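PDB 3LJS: fructokinase, which probably phosphorylates fructose at the expense of ATP and is a carbohydrate kinase of the PfkB family. Local coordinates for residues Leu8-Ala13 with Gln54-Leu59; Phe64-Phe69 with Ile82-Thr87. All blocks are in the same frame, centred on the assembly; numbering follows the deposited sequence.

From the N terminus, strand 6-10 is laid down first. The chain then runs through strands 14-19 and 30-36 of the four-stranded sheet and through helix 38-49 before strand 53-60 comes back beside strand 6-10, and there interaction 1 closes the loop. Helix 63-75 follows directly, and strand 82-85 closes a shorter loop in interaction 2, packing its side chains against that helix. The two loops are in series, neither nested nor crossed. Strand 53-60 joins them: it pairs with strand 6-10 on one flank and with edge strand 82-85 on the other, where Leu59 N lies 2.9 Å from Val83 O, a probable hydrogen bond.

Interaction 1: Leu8-Ala13 with Gln54-Leu59; sequences LCFGEA and QFVGML
Two neighbouring parallel strands of the large central sheet meet here, Leu8-Phe10 beside Gln54-Val56, and then part where the chain turns at Gly57. The ladder has three rungs: Cys9 N to Gln54 O (2.9 Å), Val56 N to Cys9 O (2.8 Å) and Gly11 N to Val56 O (3.1 Å). The first is almost straight, 176° at the hydrogen.

Val56 shares its face of the sheet with Leu8 and Phe10. With CG1 anti to the backbone N (chi1 174°), that methyl meets the Phe10 ring in its plane, at the edge, 3.7 Å from CD1; Phe117 packs nearby on both residues. Leu8 lies on the same face, but its detailed fit to Val56 is doubtful.

Cys9 and Phe55 lie on the other face, where Phe55 stacks on Phe72 of helix 63-75. The Phe55 ring extends past the end of the ladder, bringing CZ within 3.6 Å of Ala13 CB. Leu59 CD2 touches the same methyl from a second direction, roughly at right angles to Phe55 CZ.

Beyond Gly57 water takes over from direct backbone pairing. One molecule accepts from Met58 N and lies within hydrogen-bonding distance of Gly11 O; a second donates to both Gly11 O and Met58 O and lies at the Phe55 ring edge; a third spans Ala13 O and Met58 O. Glu12 points away from the other strand, its OE2 held by Asn138 ND2. These are neighbouring parallel strands of the central sheet of the ribokinase-like alpha/beta fold, with Gly11-Ala13 leading into the four-stranded sheet and the Glu12 side chain about 7 Å from that of the ATP-binding Arg170.

Interaction 2: Phe64-Phe69 with Ile82-Thr87; sequences FGDFLF and IVRTST
Asp66 OD1 is gripped by two donors: Arg84 NH2 at 2.7 Å, and a water 3.0 Å away that in turn accepts from Arg84 NH1. The salt bridge links helix 63-75 to edge strand 82-85, the last two elements of a beta-alpha-beta unit that starts with strand 53-60. Helix and strand run nearly antiparallel, 171° between their directions, with axes 10.6 Å apart, so long side chains have to span the gap.

Arg84 does so with a folded chain. Bends at chi2 and chi3 bring the guanidinium over the helix backbone at Gly65, where the absence of a side chain lets it come close. NH2 lies 3.5 Å from Gly65 C, and Gly65 O sits over one face of the guanidinium. Both OD1 and the water lie at its edge, near its plane. The carboxylate is turned 77° from that plane. NH2 reaches OD1 on its anti side, somewhat out of the carboxylate plane; the bond is bent, 146° at the hydrogen. NH2 has a second acceptor in Gly60 O, so this nitrogen of Arg84, on the edge strand, holds both the end of strand 53-60 and the helix.

A short way along the helix the contact becomes less polar. Phe69 faces the strand, and its ring plane is only slightly inclined to that of the guanidinium, although NH1 approaches the ring obliquely. Ile82 comes in from the same strand as Arg84, and the methyl at the end of its longer branch, CD1, rests 4.1 Å from Phe69 CD1, the ring carbon that also lies 3.9 Å from Arg84 NH1.

Interaction 1: Leu8-Ala13 with Gln54-Leu59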
loop_
_atom_site.group_PDB
_atom_site.type_symbol
_atom_site.label_atom_id
_atom_site.label_comp_id
_atom_site.label_asym_id
_atom_site.label_seq_id
_atom_site.Cartn_x
_atom_site.Cartn_y
_atom_site.Cartn_z
ATOM N N LEU B 8 10.527 -19.440 18.492
ATOM C CA LEU B 8 9.545 -18.379 18.435
ATOM C C LEU B 8 10.111 -17.201 17.649
ATOM O O LEU B 8 11.084 -16.577 18.062
ATOM C CB LEU B 8 9.184 -18.013 19.878
ATOM C CG LEU B 8 8.492 -16.735 20.318
ATOM C CD1 LEU B 8 7.673 -16.151 19.206
ATOM C CD2 LEU B 8 7.647 -17.058 21.553
ATOM N N CYS B 9 9.518 -16.935 16.489
ATOM C CA CYS B 9 9.955 -15.833 15.632
ATOM C C CYS B 9 8.985 -14.683 15.813
ATOM O O CYS B 9 7.796 -14.817 15.536
ATOM C CB CYS B 9 9.976 -16.276 14.169
ATOM S SG CYS B 9 11.214 -17.549 13.821
ATOM N N PHE B 10 9.495 -13.545 16.265
ATOM C CA PHE B 10 8.638 -12.400 16.525
ATOM C C PHE B 10 8.868 -11.175 15.652
ATOM O O PHE B 10 9.998 -10.833 15.324
ATOM C CB PHE B 10 8.785 -11.980 17.991
ATOM C CG PHE B 10 8.061 -10.709 18.324
ATOM C CD1 PHE B 10 6.695 -10.722 18.585
ATOM C CD2 PHE B 10 8.733 -9.489 18.321
ATOM C CE1 PHE B 10 6.008 -9.532 18.839
ATOM C CE2 PHE B 10 8.055 -8.297 18.572
ATOM C CZ PHE B 10 6.693 -8.321 18.829
ATOM N N GLY B 11 7.784 -10.497 15.296
ATOM C CA GLY B 11 7.939 -9.291 14.514
ATOM C C GLY B 11 6.971 -9.067 13.379
ATOM O O GLY B 11 5.763 -9.261 13.505
ATOM N N GLU B 12 7.520 -8.661 12.244
ATOM C CA GLU B 12 6.688 -8.374 11.103
ATOM C C GLU B 12 6.663 -9.439 10.027
ATOM O O GLU B 12 7.669 -10.085 9.726
ATOM C CB GLU B 12 7.097 -7.034 10.477
ATOM C CG GLU B 12 8.281 -7.094 9.508
ATOM C CD GLU B 12 9.627 -7.330 10.188
ATOM O OE1 GLU B 12 9.664 -7.507 11.429
ATOM O OE2 GLU B 12 10.659 -7.338 9.473
ATOM N N ALA B 13 5.469 -9.612 9.481
ATOM C CA ALA B 13 5.196 -10.502 8.373
ATOM C C ALA B 13 4.497 -9.488 7.467
ATOM O O ALA B 13 3.601 -8.771 7.915
ATOM C CB ALA B 13 4.230 -11.613 8.787
ATOM N N GLN B 54 6.933 -21.235 15.741
ATOM C CA GLN B 54 5.736 -20.429 15.837
ATOM C C GLN B 54 6.083 -19.001 15.436
ATOM O O GLN B 54 7.187 -18.524 15.710
ATOM C CB GLN B 54 5.229 -20.477 17.283
ATOM C CG GLN B 54 4.073 -19.563 17.607
ATOM C CD GLN B 54 3.640 -19.677 19.062
ATOM O OE1 GLN B 54 4.377 -20.194 19.900
ATOM N NE2 GLN B 54 2.448 -19.181 19.367
ATOM N N PHE B 55 5.167 -18.333 14.742
ATOM C CA PHE B 55 5.390 -16.939 14.383
ATOM C C PHE B 55 4.476 -16.125 15.280
ATOM O O PHE B 55 3.267 -16.365 15.324
ATOM C CB PHE B 55 5.035 -16.643 12.928
ATOM C CG PHE B 55 5.168 -15.183 12.573
ATOM C CD1 PHE B 55 6.416 -14.626 12.299
ATOM C CD2 PHE B 55 4.054 -14.351 12.579
ATOM C CE1 PHE B 55 6.553 -13.257 12.039
ATOM C CE2 PHE B 55 4.178 -12.980 12.323
ATOM C CZ PHE B 55 5.433 -12.434 12.053
ATOM N N VAL B 56 5.056 -15.170 15.998
ATOM C CA VAL B 56 4.295 -14.315 16.898
ATOM C C VAL B 56 4.330 -12.884 16.372
ATOM O O VAL B 56 5.395 -12.294 16.191
ATOM C CB VAL B 56 4.871 -14.366 18.332
ATOM C CG1 VAL B 56 4.157 -13.354 19.232
ATOM C CG2 VAL B 56 4.695 -15.776 18.896
ATOM N N GLY B 57 3.150 -12.341 16.111
ATOM C CA GLY B 57 3.057 -10.995 15.589
ATOM C C GLY B 57 1.625 -10.690 15.208
ATOM O O GLY B 57 0.736 -11.538 15.352
HETATM N N MSE B 58 1.402 -9.482 14.705
HETATM C CA MSE B 58 0.065 -9.064 14.330
HETATM C C MSE B 58 -0.093 -8.936 12.824
HETATM O O MSE B 58 0.751 -8.346 12.152
HETATM C CB MSE B 58 -0.256 -7.731 15.012
HETATM C CG MSE B 58 -1.676 -7.240 14.800
HETATM SE SE MSE B 58 -2.082 -5.794 16.025
HETATM C CE MSE B 58 -2.983 -6.833 17.391
ATOM N N LEU B 59 -1.175 -9.509 12.306
ATOM C CA LEU B 59 -1.496 -9.459 10.883
ATOM C C LEU B 59 -2.782 -8.652 10.721
ATOM O O LEU B 59 -3.650 -8.679 11.594
ATOM C CB LEU B 59 -1.728 -10.868 10.330
ATOM C CG LEU B 59 -0.617 -11.904 10.501
ATOM C CD1 LEU B 59 -0.993 -13.190 9.771
ATOM C CD2 LEU B 59 0.681 -11.351 9.961
HETATM O O HOH W 1 3.677 -7.793 14.870
HETATM O O HOH W 2 3.376 -9.422 11.771
HETATM O O HOH W 3 1.356 -7.840 9.305
#

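Interaction 2: Phe64-Phe69 with Ile82-Thr87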
loop_
_atom_site.group_PDB
_atom_site.type_symbol
_atom_site.label_atom_id
_atom_site.label_comp_id
_atom_site.label_asym_id
_atom_site.label_seq_id
_atom_site.Cartn_x
_atom_site.Cartn_y
_atom_site.Cartn_z
ATOM N N PHE B 64 -4.452 -9.437 2.463
ATOM C CA PHE B 64 -3.040 -9.760 2.589
ATOM C C PHE B 64 -2.739 -10.465 3.900
ATOM O O PHE B 64 -1.894 -11.360 3.953
ATOM C CB PHE B 64 -2.205 -8.492 2.443
ATOM C CG PHE B 64 -2.306 -7.872 1.082
ATOM C CD1 PHE B 64 -2.007 -8.617 -0.053
ATOM C CD2 PHE B 64 -2.710 -6.551 0.931
ATOM C CE1 PHE B 64 -2.107 -8.059 -1.326
ATOM C CE2 PHE B 64 -2.813 -5.979 -0.336
ATOM C CZ PHE B 64 -2.511 -6.735 -1.467
ATOM N N GLY B 65 -3.440 -10.066 4.953
ATOM C CA GLY B 65 -3.244 -10.696 6.245
ATOM C C GLY B 65 -3.689 -12.144 6.154
ATOM O O GLY B 65 -3.033 -13.039 6.690
ATOM N N ASP B 66 -4.810 -12.380 5.472
ATOM C CA ASP B 66 -5.321 -13.736 5.307
ATOM C C ASP B 66 -4.311 -14.562 4.521
ATOM O O ASP B 66 -4.108 -15.744 4.804
ATOM C CB ASP B 66 -6.660 -13.738 4.560
ATOM C CG ASP B 66 -7.765 -13.034 5.327
ATOM O OD1 ASP B 66 -7.687 -12.974 6.574
ATOM O OD2 ASP B 66 -8.723 -12.553 4.678
ATOM N N PHE B 67 -3.686 -13.933 3.529
ATOM C CA PHE B 67 -2.691 -14.606 2.700
ATOM C C PHE B 67 -1.497 -15.048 3.533
ATOM O O PHE B 67 -0.992 -16.163 3.379
ATOM C CB PHE B 67 -2.199 -13.676 1.594
ATOM C CG PHE B 67 -1.051 -14.234 0.802
ATOM C CD1 PHE B 67 -1.229 -15.337 -0.027
ATOM C CD2 PHE B 67 0.206 -13.643 0.870
ATOM C CE1 PHE B 67 -0.170 -15.842 -0.781
ATOM C CE2 PHE B 67 1.270 -14.137 0.122
ATOM C CZ PHE B 67 1.083 -15.238 -0.706
ATOM N N LEU B 68 -1.037 -14.161 4.405
ATOM C CA LEU B 68 0.098 -14.468 5.266
ATOM C C LEU B 68 -0.269 -15.561 6.269
ATOM O O LEU B 68 0.507 -16.484 6.503
ATOM C CB LEU B 68 0.551 -13.201 5.994
ATOM C CG LEU B 68 1.173 -12.144 5.073
ATOM C CD1 LEU B 68 1.425 -10.860 5.841
ATOM C CD2 LEU B 68 2.474 -12.681 4.490
ATOM N N PHE B 69 -1.459 -15.464 6.853
ATOM C CA PHE B 69 -1.901 -16.460 7.818
ATOM C C PHE B 69 -1.937 -17.853 7.194
ATOM O O PHE B 69 -1.430 -18.818 7.775
ATOM C CB PHE B 69 -3.295 -16.120 8.345
ATOM C CG PHE B 69 -3.755 -17.029 9.450
ATOM C CD1 PHE B 69 -3.524 -16.700 10.781
ATOM C CD2 PHE B 69 -4.395 -18.229 9.160
ATOM C CE1 PHE B 69 -3.922 -17.552 11.812
ATOM C CE2 PHE B 69 -4.800 -19.093 10.187
ATOM C CZ PHE B 69 -4.562 -18.752 11.513
ATOM N N ILE B 82 -0.502 -15.707 16.625
ATOM C CA ILE B 82 -0.798 -14.596 15.730
ATOM C C ILE B 82 -2.075 -13.896 16.175
ATOM O O ILE B 82 -3.049 -14.551 16.530
ATOM C CB ILE B 82 -0.996 -15.080 14.268
ATOM C CG1 ILE B 82 0.327 -15.583 13.691
ATOM C CG2 ILE B 82 -1.530 -13.935 13.404
ATOM C CD1 ILE B 82 0.206 -16.164 12.289
ATOM N N VAL B 83 -2.060 -12.566 16.185
ATOM C CA VAL B 83 -3.252 -11.802 16.540
ATOM C C VAL B 83 -3.604 -10.950 15.330
ATOM O O VAL B 83 -2.757 -10.720 14.463
ATOM C CB VAL B 83 -3.037 -10.904 17.780
ATOM C CG1 VAL B 83 -2.912 -11.773 19.024
ATOM C CG2 VAL B 83 -1.809 -10.042 17.598
ATOM N N ARG B 84 -4.847 -10.485 15.262
ATOM C CA ARG B 84 -5.291 -9.700 14.114
ATOM C C ARG B 84 -5.807 -8.314 14.480
ATOM O O ARG B 84 -6.195 -8.063 15.620
ATOM C CB ARG B 84 -6.404 -10.457 13.373
ATOM C CG ARG B 84 -6.101 -11.926 13.077
ATOM C CD ARG B 84 -4.931 -12.083 12.112
ATOM N NE ARG B 84 -5.279 -11.738 10.738
ATOM C CZ ARG B 84 -5.837 -12.575 9.869
ATOM N NH1 ARG B 84 -6.117 -13.821 10.225
ATOM N NH2 ARG B 84 -6.112 -12.169 8.637
ATOM N N THR B 85 -5.811 -7.416 13.501
ATOM C CA THR B 85 -6.313 -6.067 13.710
ATOM C C THR B 85 -6.881 -5.463 12.428
ATOM O O THR B 85 -6.402 -5.746 11.329
ATOM C CB THR B 85 -5.226 -5.127 14.240
ATOM O OG1 THR B 85 -5.795 -3.828 14.450
ATOM C CG2 THR B 85 -4.077 -5.020 13.252
ATOM N N SER B 86 -7.908 -4.633 12.585
ATOM C CA SER B 86 -8.551 -3.959 11.462
ATOM C C SER B 86 -8.199 -2.481 11.527
ATOM O O SER B 86 -8.641 -1.693 10.694
ATOM C CB SER B 86 -10.073 -4.118 11.543
ATOM O OG SER B 86 -10.452 -5.481 11.462
ATOM N N THR B 87 -7.402 -2.114 12.525
ATOM C CA THR B 87 -6.995 -0.728 12.735
ATOM C C THR B 87 -6.018 -0.234 11.675
ATOM O O THR B 87 -5.980 0.954 11.358
ATOM C CB THR B 87 -6.357 -0.557 14.130
ATOM O OG1 THR B 87 -7.331 -0.864 15.135
ATOM C CG2 THR B 87 -5.867 0.870 14.335
HETATM O O HOH W 4 -7.186 -15.477 8.101
#